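Local structure of phosphate-specific transport system accessory protein PhoU homolog (Streptococcus pneumoniae, 2I0M) at residues Ala33-Lys39 against Val104-Glu109; Leu133-Phe137 against Ile200-Leu204; Leu162-Ile167 against Tyr183-Ile187. The protein probably takes part in regulating phosphate uptake as an all-helical homodimeric accessory protein of the phosphate transport system. All blocks are in the same frame, centred on the assembly; numbering follows the deposited sequence.

The three contacts show how one helical fold changes its chemistry with position. Contact 1 is partly buried at a bundle end, where turn residues meet the 104-109 segment and lysines bind backbone carbonyls. Contacts 2 and 3 are buried and have no hydrogen bonds across them: contact 2 sets a leucine over the face and an isoleucine at the edge of a phenylalanine ring, with a second leucine and a cysteine packed alongside, whereas contact 3 interleaves aliphatic chains between antiparallel helices. Both draw on helix 177-209, with centres about 28 Å apart on opposite sides of the chain's centre. Contacts 1 and 3 share one side and touch, because Tyr183 leans back onto Leu34 and Leu107.

Contact 1. Residues Ala33-Lys39 against Val104-Glu109; sequences ALASKDK and VLQLKE
Lys39 reaches across to Leu107 and donates from NZ to its carbonyl O over 2.7 Å, approaching close to the line of the C=O bond (C=O...N angle 161°). A weak second bond runs from the same NZ to Leu105 O at 3.4 Å. In this all-helical PhoU fold, the turn that joins helix 5-35 to helix 39-66 is thereby fastened to the chain at 104-109. An extended chain beyond CG lets Lys39 span the gap, its CE passing 3.7 Å from Val104 O.

Lys37, with the positive phi of a helix exit, folds back instead: its chain bends at chi2 and chi3, and NZ donates to Leu34 O of its own segment at 3.1 Å. NZ probably also hydrogen-bonds to Tyr183 OH, which would tie the turn to helix 177-209. Its charge lies near that of Glu109 but beyond salt-bridge range; the chains cross at about a right angle, with Glu109 OE2 beside Lys37 CD. Asp38 N-caps the next helix, OD2 accepting from Met41 N.

Beyond these polar contacts the packing is aliphatic. Val104 points at the turn and lays CG2 4.0 Å from Leu34 CG, while Leu107 CD1 touches both Lys37 CE (3.9 Å) and Leu34 CD2 (4.2 Å), which lie to the same side of it. At the flank facing helix 39-66, Leu105 CD2 comes to 3.3 Å from the backbone O of Lys39.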
ATOM      1  N   ALA A  33       7.846  19.460 -10.826  1.00 42.15           N
ATOM      2  CA  ALA A  33       8.694  18.905 -11.887  1.00 42.25           C
ATOM      3  C   ALA A  33       7.860  18.372 -13.056  1.00 42.21           C
ATOM      4  O   ALA A  33       8.318  18.395 -14.195  1.00 42.68           O
ATOM      5  CB  ALA A  33       9.638  17.829 -11.355  1.00 42.14           C
ATOM      6  N   LEU A  34       6.637  17.923 -12.763  1.00 41.78           N
ATOM      7  CA  LEU A  34       5.696  17.421 -13.768  1.00 41.67           C
ATOM      8  C   LEU A  34       5.024  18.545 -14.552  1.00 41.75           C
ATOM      9  O   LEU A  34       4.905  18.448 -15.771  1.00 41.72           O
ATOM     10  CB  LEU A  34       4.600  16.575 -13.105  1.00 41.74           C
ATOM     11  CG  LEU A  34       3.815  15.502 -13.871  1.00 41.77           C
ATOM     12  CD1 LEU A  34       2.477  15.291 -13.196  1.00 42.67           C
ATOM     13  CD2 LEU A  34       3.593  15.788 -15.346  1.00 42.39           C
ATOM     14  N   ALA A  35       4.555  19.579 -13.849  1.00 41.73           N
ATOM     15  CA  ALA A  35       3.906  20.731 -14.478  1.00 41.93           C
ATOM     16  C   ALA A  35       4.868  21.482 -15.391  1.00 42.10           C
ATOM     17  O   ALA A  35       4.489  21.900 -16.482  1.00 42.13           O
ATOM     18  CB  ALA A  35       3.333  21.680 -13.429  1.00 41.63           C
ATOM     19  N   SER A  36       6.109  21.642 -14.939  1.00 42.33           N
ATOM     20  CA  SER A  36       7.104  22.407 -15.672  1.00 42.67           C
ATOM     21  C   SER A  36       8.010  21.546 -16.550  1.00 43.05           C
ATOM     22  O   SER A  36       8.919  22.070 -17.193  1.00 43.15           O
ATOM     23  CB  SER A  36       7.936  23.268 -14.713  1.00 42.60           C
ATOM     24  OG  SER A  36       8.706  22.479 -13.831  1.00 42.94           O
ATOM     25  N   LYS A  37       7.765  20.236 -16.582  1.00 43.63           N
ATOM     26  CA  LYS A  37       8.586  19.297 -17.368  1.00 44.35           C
ATOM     27  C   LYS A  37      10.085  19.426 -17.061  1.00 44.63           C
ATOM     28  O   LYS A  37      10.928  19.370 -17.962  1.00 44.77           O
ATOM     29  CB  LYS A  37       8.322  19.457 -18.879  1.00 44.41           C
ATOM     30  CG  LYS A  37       7.286  18.489 -19.453  1.00 45.09           C
ATOM     31  CD  LYS A  37       5.866  18.935 -19.154  1.00 45.96           C
ATOM     32  CE  LYS A  37       4.938  17.746 -18.988  1.00 44.88           C
ATOM     33  NZ  LYS A  37       3.581  18.180 -18.558  1.00 45.07           N
ATOM     34  N   ASP A  38      10.399  19.604 -15.780  1.00 44.93           N
ATOM     35  CA  ASP A  38      11.767  19.819 -15.323  1.00 45.10           C
ATOM     36  C   ASP A  38      12.445  18.475 -15.037  1.00 45.34           C
ATOM     37  O   ASP A  38      12.405  17.957 -13.909  1.00 45.17           O
ATOM     38  CB  ASP A  38      11.751  20.715 -14.084  1.00 45.19           C
ATOM     39  CG  ASP A  38      13.139  21.109 -13.605  1.00 45.93           C
ATOM     40  OD1 ASP A  38      13.215  22.057 -12.795  1.00 46.88           O
ATOM     41  OD2 ASP A  38      14.148  20.484 -14.008  1.00 46.78           O
ATOM     42  N   LYS A  39      13.072  17.920 -16.072  1.00 45.63           N
ATOM     43  CA  LYS A  39      13.715  16.612 -15.989  1.00 46.16           C
ATOM     44  C   LYS A  39      14.907  16.578 -15.030  1.00 46.41           C
ATOM     45  O   LYS A  39      15.266  15.523 -14.508  1.00 46.68           O
ATOM     46  CB  LYS A  39      14.115  16.120 -17.379  1.00 46.22           C
ATOM     47  CG  LYS A  39      12.916  15.795 -18.262  1.00 46.82           C
ATOM     48  CD  LYS A  39      13.322  15.086 -19.553  1.00 47.14           C
ATOM     49  CE  LYS A  39      12.133  15.015 -20.507  1.00 47.74           C
ATOM     50  NZ  LYS A  39      12.167  13.814 -21.386  1.00 48.32           N
ATOM     51  N   VAL A 104       8.344  11.435 -15.485  1.00 40.30           N
ATOM     52  CA  VAL A 104       8.650  12.737 -16.082  1.00 40.62           C
ATOM     53  C   VAL A 104       9.865  12.650 -17.008  1.00 41.27           C
ATOM     54  O   VAL A 104       9.955  13.393 -17.980  1.00 41.72           O
ATOM     55  CB  VAL A 104       8.846  13.845 -14.997  1.00 40.39           C
ATOM     56  CG1 VAL A 104       9.478  15.114 -15.589  1.00 39.89           C
ATOM     57  CG2 VAL A 104       7.514  14.172 -14.311  1.00 39.30           C
ATOM     58  N   LEU A 105      10.785  11.737 -16.708  1.00 42.03           N
ATOM     59  CA  LEU A 105      11.977  11.519 -17.540  1.00 42.56           C
ATOM     60  C   LEU A 105      11.641  10.775 -18.831  1.00 42.92           C
ATOM     61  O   LEU A 105      12.402  10.814 -19.796  1.00 43.18           O
ATOM     62  CB  LEU A 105      13.041  10.724 -16.776  1.00 42.49           C
ATOM     63  CG  LEU A 105      13.584  11.208 -15.432  1.00 42.41           C
ATOM     64  CD1 LEU A 105      14.560  10.170 -14.893  1.00 42.31           C
ATOM     65  CD2 LEU A 105      14.253  12.560 -15.559  1.00 42.82           C
ATOM     66  N   GLN A 106      10.501  10.099 -18.833  1.00 43.49           N
ATOM     67  CA  GLN A 106      10.067   9.301 -19.967  1.00 44.26           C
ATOM     68  C   GLN A 106       9.120  10.089 -20.867  1.00 44.86           C
ATOM     69  O   GLN A 106       8.747   9.625 -21.954  1.00 44.78           O
ATOM     70  CB  GLN A 106       9.414   8.001 -19.478  1.00 44.25           C
ATOM     71  CG  GLN A 106      10.322   7.130 -18.602  1.00 44.37           C
ATOM     72  CD  GLN A 106      11.535   6.604 -19.357  1.00 45.03           C
ATOM     73  OE1 GLN A 106      11.450   5.613 -20.079  1.00 45.65           O
ATOM     74  NE2 GLN A 106      12.673   7.266 -19.185  1.00 44.78           N
ATOM     75  N   LEU A 107       8.743  11.284 -20.416  1.00 45.57           N
ATOM     76  CA  LEU A 107       7.848  12.137 -21.185  1.00 46.57           C
ATOM     77  C   LEU A 107       8.534  12.762 -22.403  1.00 47.50           C
ATOM     78  O   LEU A 107       9.667  13.244 -22.325  1.00 47.28           O
ATOM     79  CB  LEU A 107       7.208  13.216 -20.305  1.00 46.10           C
ATOM     80  CG  LEU A 107       6.106  12.768 -19.334  1.00 45.83           C
ATOM     81  CD1 LEU A 107       5.566  13.953 -18.543  1.00 44.45           C
ATOM     82  CD2 LEU A 107       4.969  12.049 -20.058  1.00 44.98           C
ATOM     83  N   LYS A 108       7.828  12.728 -23.528  1.00 48.92           N
ATOM     84  CA  LYS A 108       8.293  13.341 -24.769  1.00 50.49           C
ATOM     85  C   LYS A 108       7.390  14.511 -25.125  1.00 51.57           C
ATOM     86  O   LYS A 108       6.169  14.451 -24.948  1.00 51.49           O
ATOM     87  CB  LYS A 108       8.314  12.323 -25.918  1.00 50.33           C
ATOM     88  CG  LYS A 108       9.111  11.049 -25.640  1.00 50.42           C
ATOM     89  CD  LYS A 108      10.617  11.274 -25.758  1.00 50.72           C
ATOM     90  CE  LYS A 108      11.386   9.956 -25.700  1.00 50.95           C
ATOM     91  NZ  LYS A 108      11.303   9.302 -24.360  1.00 50.75           N
ATOM     92  N   GLU A 109       8.006  15.579 -25.618  1.00 53.21           N
ATOM     93  CA  GLU A 109       7.280  16.772 -26.015  1.00 54.78           C
ATOM     94  C   GLU A 109       7.907  17.390 -27.254  1.00 55.85           C
ATOM     95  O   GLU A 109       8.952  18.034 -27.139  1.00 56.13           O
ATOM     96  CB  GLU A 109       7.270  17.800 -24.882  1.00 54.87           C
ATOM     97  CG  GLU A 109       6.044  17.744 -23.986  1.00 55.56           C
ATOM     98  CD  GLU A 109       5.403  19.112 -23.819  1.00 56.08           C
ATOM     99  OE1 GLU A 109       5.176  19.796 -24.848  1.00 56.33           O
ATOM    100  OE2 GLU A 109       5.118  19.497 -22.667  1.00 56.21           O
TER

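Contact 2. Residues Leu133-Phe137 against Ile200-Leu204; sequences LLVAF and ICERL
Leu133 and Phe137 both turn CG opposite their backbone N (chi1 175° and -165°), and from positions four residues apart the two side chains converge on Leu204. The phenylalanine bond leaves the backbone at a slant to helix 177-209, so it is this torsion that brings the ring within reach. Leu204 meets the ring with both branches. Its CD1 sits over one face, 4.1 Å from the ring centroid and only 12° off the normal, a CH-pi contact, while CD2 lies 3.7 Å from Phe137 CD1. Ile200, one turn earlier, takes the edge: its CG2 is near the ring plane, 3.9 Å from Phe137 CE1, and the two side chains cross at about a right angle. Face and edge are thus held by two residues four apart on the same helix, which limits how the ring can tilt.

Leu133 divides its branches in a similar way. CD2 packs 3.8 Å from Ile200 CG2, and CD1 touches both Leu204 CD2 (3.9 Å) and Cys201 SG (4.0 Å). Leu133 and Leu204 slide past each other in opposite directions, an interdigitation without polar contacts. Here the cysteine serves as an apolar surface; its side chain lies about 11 Å from a bound zinc ion.

This is apolar interhelix packing in the core of the all-helical PhoU bundle, joining helix 117-136 to helix 177-209. The segments run in the same general sense, and other helices enclose them. Helix 142-150 closes over Cys201 and Leu204, helix 5-35 packs Phe16 and Leu17 on Phe137, and helix 74-105 meets Ile200. Arg203 starts toward segment 133-137, but its end turns away to a salt bridge with Glu60 of the second subunit.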
ATOM      1  N   LEU A 133      -3.262  16.094   7.305  1.00 44.53           N
ATOM      2  CA  LEU A 133      -2.852  14.992   8.170  1.00 44.53           C
ATOM      3  C   LEU A 133      -1.742  15.408   9.132  1.00 44.42           C
ATOM      4  O   LEU A 133      -1.834  15.148  10.322  1.00 45.07           O
ATOM      5  CB  LEU A 133      -2.429  13.771   7.346  1.00 44.23           C
ATOM      6  CG  LEU A 133      -1.868  12.565   8.128  1.00 44.98           C
ATOM      7  CD1 LEU A 133      -2.912  11.996   9.121  1.00 43.86           C
ATOM      8  CD2 LEU A 133      -1.365  11.471   7.206  1.00 44.55           C
ATOM      9  N   LEU A 134      -0.705  16.056   8.616  1.00 44.06           N
ATOM     10  CA  LEU A 134       0.405  16.535   9.450  1.00 43.84           C
ATOM     11  C   LEU A 134       0.000  17.501  10.563  1.00 43.36           C
ATOM     12  O   LEU A 134       0.553  17.432  11.654  1.00 43.49           O
ATOM     13  CB  LEU A 134       1.548  17.112   8.598  1.00 43.09           C
ATOM     14  CG  LEU A 134       2.130  16.099   7.602  1.00 43.00           C
ATOM     15  CD1 LEU A 134       3.380  16.664   6.963  1.00 43.94           C
ATOM     16  CD2 LEU A 134       2.432  14.737   8.235  1.00 42.41           C
ATOM     17  N   VAL A 135      -0.950  18.392  10.292  1.00 43.54           N
ATOM     18  CA  VAL A 135      -1.525  19.261  11.335  1.00 43.33           C
ATOM     19  C   VAL A 135      -2.414  18.445  12.303  1.00 43.46           C
ATOM     20  O   VAL A 135      -2.340  18.625  13.520  1.00 43.27           O
ATOM     21  CB  VAL A 135      -2.354  20.427  10.726  1.00 43.48           C
ATOM     22  CG1 VAL A 135      -3.021  21.265  11.812  1.00 42.22           C
ATOM     23  CG2 VAL A 135      -1.481  21.311   9.825  1.00 43.80           C
ATOM     24  N   ALA A 136      -3.251  17.564  11.753  1.00 43.10           N
ATOM     25  CA  ALA A 136      -4.171  16.751  12.555  1.00 43.29           C
ATOM     26  C   ALA A 136      -3.478  15.719  13.462  1.00 43.73           C
ATOM     27  O   ALA A 136      -3.968  15.421  14.536  1.00 43.64           O
ATOM     28  CB  ALA A 136      -5.181  16.047  11.651  1.00 43.21           C
ATOM     29  N   PHE A 137      -2.339  15.182  13.028  1.00 44.21           N
ATOM     30  CA  PHE A 137      -1.726  14.031  13.699  1.00 44.82           C
ATOM     31  C   PHE A 137      -1.384  14.259  15.197  1.00 45.02           C
ATOM     32  O   PHE A 137      -1.745  13.428  16.027  1.00 45.15           O
ATOM     33  CB  PHE A 137      -0.522  13.514  12.892  1.00 44.34           C
ATOM     34  CG  PHE A 137      -0.053  12.162  13.303  1.00 44.98           C
ATOM     35  CD1 PHE A 137      -0.314  11.050  12.503  1.00 45.40           C
ATOM     36  CD2 PHE A 137       0.680  11.981  14.485  1.00 46.85           C
ATOM     37  CE1 PHE A 137       0.119   9.758  12.887  1.00 43.50           C
ATOM     38  CE2 PHE A 137       1.108  10.685  14.883  1.00 45.10           C
ATOM     39  CZ  PHE A 137       0.828   9.581  14.073  1.00 43.54           C
ATOM     40  N   ILE A 200      -2.800   6.038   7.171  1.00 41.51           N
ATOM     41  CA  ILE A 200      -2.225   6.684   8.361  1.00 41.60           C
ATOM     42  C   ILE A 200      -3.354   7.225   9.229  1.00 42.06           C
ATOM     43  O   ILE A 200      -3.311   7.120  10.456  1.00 42.57           O
ATOM     44  CB  ILE A 200      -1.174   7.769   8.030  1.00 41.52           C
ATOM     45  CG1 ILE A 200       0.000   7.175   7.240  1.00 42.20           C
ATOM     46  CG2 ILE A 200      -0.646   8.422   9.313  1.00 42.15           C
ATOM     47  CD1 ILE A 200       0.941   8.208   6.654  1.00 41.10           C
ATOM     48  N   CYS A 201      -4.386   7.738   8.561  1.00 42.46           N
ATOM     49  CA  CYS A 201      -5.657   8.117   9.179  1.00 42.58           C
ATOM     50  C   CYS A 201      -6.306   7.017  10.024  1.00 42.35           C
ATOM     51  O   CYS A 201      -6.702   7.269  11.146  1.00 42.00           O
ATOM     52  CB  CYS A 201      -6.627   8.654   8.115  1.00 42.05           C
ATOM     53  SG  CYS A 201      -6.138  10.259   7.406  1.00 44.09           S
ATOM     54  N   GLU A 202      -6.412   5.803   9.481  1.00 43.14           N
ATOM     55  CA  GLU A 202      -6.960   4.647  10.214  1.00 43.29           C
ATOM     56  C   GLU A 202      -6.136   4.290  11.452  1.00 42.51           C
ATOM     57  O   GLU A 202      -6.683   3.950  12.488  1.00 42.32           O
ATOM     58  CB  GLU A 202      -7.059   3.414   9.315  1.00 43.37           C
ATOM     59  CG  GLU A 202      -7.956   3.586   8.096  1.00 45.52           C
ATOM     60  CD  GLU A 202      -8.111   2.301   7.287  1.00 46.09           C
ATOM     61  OE1 GLU A 202      -9.259   1.877   7.065  1.00 50.50           O
ATOM     62  OE2 GLU A 202      -7.087   1.717   6.867  1.00 50.69           O
ATOM     63  N   ARG A 203      -4.819   4.359  11.321  1.00 42.41           N
ATOM     64  CA  ARG A 203      -3.885   4.182  12.436  1.00 42.68           C
ATOM     65  C   ARG A 203      -4.150   5.196  13.552  1.00 41.97           C
ATOM     66  O   ARG A 203      -4.023   4.890  14.735  1.00 41.69           O
ATOM     67  CB  ARG A 203      -2.444   4.355  11.922  1.00 42.56           C
ATOM     68  CG  ARG A 203      -1.380   3.702  12.764  1.00 43.31           C
ATOM     69  CD  ARG A 203      -1.194   2.206  12.427  1.00 45.59           C
ATOM     70  NE  ARG A 203      -1.755   1.365  13.477  1.00 45.79           N
ATOM     71  CZ  ARG A 203      -1.563   0.058  13.605  1.00 43.32           C
ATOM     72  NH1 ARG A 203      -0.797  -0.611  12.753  1.00 40.93           N
ATOM     73  NH2 ARG A 203      -2.146  -0.574  14.617  1.00 43.22           N
ATOM     74  N   LEU A 204      -4.507   6.409  13.151  1.00 41.92           N
ATOM     75  CA  LEU A 204      -4.880   7.468  14.089  1.00 42.03           C
ATOM     76  C   LEU A 204      -6.197   7.122  14.802  1.00 42.01           C
ATOM     77  O   LEU A 204      -6.333   7.358  16.011  1.00 41.55           O
ATOM     78  CB  LEU A 204      -4.978   8.800  13.340  1.00 42.03           C
ATOM     79  CG  LEU A 204      -4.479  10.143  13.890  1.00 43.54           C
ATOM     80  CD1 LEU A 204      -3.367   9.991  14.928  1.00 43.96           C
ATOM     81  CD2 LEU A 204      -4.022  11.051  12.716  1.00 42.06           C
TER

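Contact 3. Residues Leu162-Ile167 against Tyr183-Ile187; sequences LSKEII and YLYII
Leu162 faces Ile187 and touches it with CB, 3.9 Å from Ile187 CD1. The next residue, Ser163, receives the same methyl group more tightly: its OG is 3.2 Å from Ile187 CD1. That hydroxyl is engaged with Tyr159 O in its own helix, so it offers the isoleucine a packing surface and no bond. Ile187 reaches this corner by setting CG1 between its backbone N and carbonyl carbon (chi1 66°), which sends CD1 straight across the interface.

One turn on, Ile166 points into the middle of the contact. The side chains of Ile166 and Tyr183 cross at about a right angle, Ile166 CD1 lying 3.7 Å from Tyr183 CB, and the tyrosine ring then leads away to meet Leu107 and Leu119. The Ile166 and Leu184 side chains slide past each other in opposite directions, Ile166 CB lying 4.0 Å from Leu184 CD2. Ile167 closes the segment from the flank, its CG2 resting 3.8 Å from Leu184 CD1. Ile167 CG2 thus touches both methyls of Leu184, and Ile166 meets CD2. This flank continues into the dimer, where Ile167 packs on Ile167 of the second subunit and Leu184 on Tyr160 of that subunit.

The segments run at 174° with axes 10.2 Å apart, the geometry of an antiparallel helical hairpin made by consecutive helices 152-168 and 177-209. Farther along, the same pair of helices holds a zinc ion through Asp152, Asp156, Glu191 and Asp195, so this apolar packing and a metal site join the same two helices of the PhoU bundle.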
ATOM      1  N   LEU A 162      -9.567   9.876 -15.163  1.00 39.97           N
ATOM      2  CA  LEU A 162      -8.346  10.100 -15.924  1.00 39.95           C
ATOM      3  C   LEU A 162      -7.863   8.834 -16.647  1.00 40.56           C
ATOM      4  O   LEU A 162      -7.285   8.929 -17.724  1.00 40.56           O
ATOM      5  CB  LEU A 162      -7.255  10.730 -15.058  1.00 39.42           C
ATOM      6  CG  LEU A 162      -7.390  12.252 -14.881  1.00 38.75           C
ATOM      7  CD1 LEU A 162      -6.805  12.733 -13.572  1.00 36.29           C
ATOM      8  CD2 LEU A 162      -6.755  13.013 -16.060  1.00 38.46           C
ATOM      9  N   SER A 163      -8.127   7.658 -16.071  1.00 40.94           N
ATOM     10  CA  SER A 163      -7.789   6.398 -16.724  1.00 41.82           C
ATOM     11  C   SER A 163      -8.631   6.177 -17.973  1.00 42.17           C
ATOM     12  O   SER A 163      -8.091   5.878 -19.036  1.00 42.28           O
ATOM     13  CB  SER A 163      -7.955   5.220 -15.765  1.00 42.11           C
ATOM     14  OG  SER A 163      -7.092   5.366 -14.658  1.00 42.74           O
ATOM     15  N   LYS A 164      -9.950   6.332 -17.832  1.00 42.60           N
ATOM     16  CA  LYS A 164     -10.886   6.232 -18.949  1.00 42.97           C
ATOM     17  C   LYS A 164     -10.495   7.183 -20.077  1.00 43.22           C
ATOM     18  O   LYS A 164     -10.523   6.806 -21.250  1.00 43.03           O
ATOM     19  CB  LYS A 164     -12.312   6.544 -18.488  1.00 42.90           C
ATOM     20  CG  LYS A 164     -12.996   5.431 -17.717  1.00 43.26           C
ATOM     21  CD  LYS A 164     -14.465   5.775 -17.464  1.00 43.72           C
ATOM     22  CE  LYS A 164     -15.291   4.540 -17.064  1.00 44.73           C
ATOM     23  NZ  LYS A 164     -15.021   4.045 -15.669  1.00 44.42           N
ATOM     24  N   GLU A 165     -10.123   8.412 -19.711  1.00 43.44           N
ATOM     25  CA  GLU A 165      -9.732   9.424 -20.692  1.00 43.85           C
ATOM     26  C   GLU A 165      -8.440   9.046 -21.410  1.00 43.74           C
ATOM     27  O   GLU A 165      -8.390   9.064 -22.640  1.00 43.89           O
ATOM     28  CB  GLU A 165      -9.599  10.800 -20.030  1.00 43.79           C
ATOM     29  CG  GLU A 165      -8.998  11.890 -20.913  1.00 44.20           C
ATOM     30  CD  GLU A 165      -8.484  13.077 -20.103  1.00 44.91           C
ATOM     31  OE1 GLU A 165      -8.633  13.068 -18.858  1.00 46.53           O
ATOM     32  OE2 GLU A 165      -7.934  14.023 -20.708  1.00 45.60           O
ATOM     33  N   ILE A 166      -7.408   8.687 -20.646  1.00 43.77           N
ATOM     34  CA  ILE A 166      -6.081   8.450 -21.224  1.00 43.90           C
ATOM     35  C   ILE A 166      -6.057   7.278 -22.211  1.00 44.22           C
ATOM     36  O   ILE A 166      -5.546   7.419 -23.318  1.00 43.68           O
ATOM     37  CB  ILE A 166      -4.965   8.313 -20.144  1.00 43.80           C
ATOM     38  CG1 ILE A 166      -4.928   9.549 -19.243  1.00 43.78           C
ATOM     39  CG2 ILE A 166      -3.597   8.137 -20.800  1.00 43.72           C
ATOM     40  CD1 ILE A 166      -4.007   9.427 -18.039  1.00 43.59           C
ATOM     41  N   ILE A 167      -6.605   6.129 -21.810  1.00 44.98           N
ATOM     42  CA  ILE A 167      -6.635   4.966 -22.699  1.00 45.89           C
ATOM     43  C   ILE A 167      -7.668   5.173 -23.803  1.00 46.48           C
ATOM     44  O   ILE A 167      -7.516   4.652 -24.906  1.00 46.30           O
ATOM     45  CB  ILE A 167      -6.913   3.625 -21.972  1.00 45.80           C
ATOM     46  CG1 ILE A 167      -8.344   3.582 -21.445  1.00 46.17           C
ATOM     47  CG2 ILE A 167      -5.902   3.377 -20.854  1.00 46.13           C
ATOM     48  CD1 ILE A 167      -9.097   2.324 -21.828  0.50 45.45           C
ATOM     49  N   TYR A 183       1.533   8.780 -18.169  1.00 43.61           N
ATOM     50  CA  TYR A 183       0.443   9.413 -17.424  1.00 43.03           C
ATOM     51  C   TYR A 183      -0.463   8.417 -16.690  1.00 42.56           C
ATOM     52  O   TYR A 183      -1.104   8.776 -15.701  1.00 43.04           O
ATOM     53  CB  TYR A 183      -0.383  10.329 -18.323  1.00 43.21           C
ATOM     54  CG  TYR A 183       0.269  11.664 -18.566  1.00 43.97           C
ATOM     55  CD1 TYR A 183       0.141  12.697 -17.644  1.00 44.19           C
ATOM     56  CD2 TYR A 183       1.019  11.902 -19.722  1.00 44.48           C
ATOM     57  CE1 TYR A 183       0.735  13.934 -17.862  1.00 44.68           C
ATOM     58  CE2 TYR A 183       1.623  13.131 -19.943  1.00 44.41           C
ATOM     59  CZ  TYR A 183       1.477  14.142 -19.007  1.00 44.40           C
ATOM     60  OH  TYR A 183       2.074  15.366 -19.215  1.00 45.08           O
ATOM     61  N   LEU A 184      -0.518   7.174 -17.160  1.00 41.74           N
ATOM     62  CA  LEU A 184      -1.197   6.128 -16.401  1.00 41.14           C
ATOM     63  C   LEU A 184      -0.445   5.849 -15.101  1.00 40.62           C
ATOM     64  O   LEU A 184      -1.065   5.798 -14.037  1.00 40.46           O
ATOM     65  CB  LEU A 184      -1.401   4.840 -17.220  1.00 40.92           C
ATOM     66  CG  LEU A 184      -2.480   4.859 -18.318  1.00 40.93           C
ATOM     67  CD1 LEU A 184      -2.559   3.513 -19.042  1.00 39.32           C
ATOM     68  CD2 LEU A 184      -3.863   5.263 -17.789  1.00 40.23           C
ATOM     69  N   TYR A 185       0.880   5.696 -15.186  1.00 40.21           N
ATOM     70  CA  TYR A 185       1.711   5.474 -13.995  1.00 39.98           C
ATOM     71  C   TYR A 185       1.563   6.624 -13.017  1.00 39.77           C
ATOM     72  O   TYR A 185       1.336   6.391 -11.833  1.00 40.05           O
ATOM     73  CB  TYR A 185       3.187   5.312 -14.346  1.00 40.27           C
ATOM     74  CG  TYR A 185       3.502   4.166 -15.280  1.00 41.62           C
ATOM     75  CD1 TYR A 185       2.730   2.995 -15.281  1.00 41.55           C
ATOM     76  CD2 TYR A 185       4.601   4.230 -16.134  1.00 41.34           C
ATOM     77  CE1 TYR A 185       3.031   1.947 -16.130  1.00 42.45           C
ATOM     78  CE2 TYR A 185       4.908   3.183 -16.987  1.00 41.44           C
ATOM     79  CZ  TYR A 185       4.126   2.045 -16.978  1.00 42.23           C
ATOM     80  OH  TYR A 185       4.428   1.000 -17.830  1.00 42.76           O
ATOM     81  N   ILE A 186       1.668   7.856 -13.523  1.00 39.02           N
ATOM     82  CA  ILE A 186       1.586   9.051 -12.698  1.00 38.59           C
ATOM     83  C   ILE A 186       0.313   9.070 -11.859  1.00 38.60           C
ATOM     84  O   ILE A 186       0.364   9.316 -10.648  1.00 38.43           O
ATOM     85  CB  ILE A 186       1.701  10.353 -13.548  1.00 38.64           C
ATOM     86  CG1 ILE A 186       3.149  10.556 -13.991  1.00 38.26           C
ATOM     87  CG2 ILE A 186       1.193  11.565 -12.758  1.00 37.75           C
ATOM     88  CD1 ILE A 186       3.315  11.418 -15.218  1.00 40.47           C
ATOM     89  N   ILE A 187      -0.824   8.810 -12.494  1.00 38.77           N
ATOM     90  CA  ILE A 187      -2.090   8.861 -11.767  1.00 39.34           C
ATOM     91  C   ILE A 187      -2.221   7.690 -10.793  1.00 39.55           C
ATOM     92  O   ILE A 187      -2.848   7.831  -9.751  1.00 39.39           O
ATOM     93  CB  ILE A 187      -3.340   9.031 -12.693  1.00 39.26           C
ATOM     94  CG1 ILE A 187      -3.561   7.814 -13.591  1.00 39.82           C
ATOM     95  CG2 ILE A 187      -3.205  10.308 -13.506  1.00 38.76           C
ATOM     96  CD1 ILE A 187      -4.980   7.695 -14.127  1.00 39.37           C
TER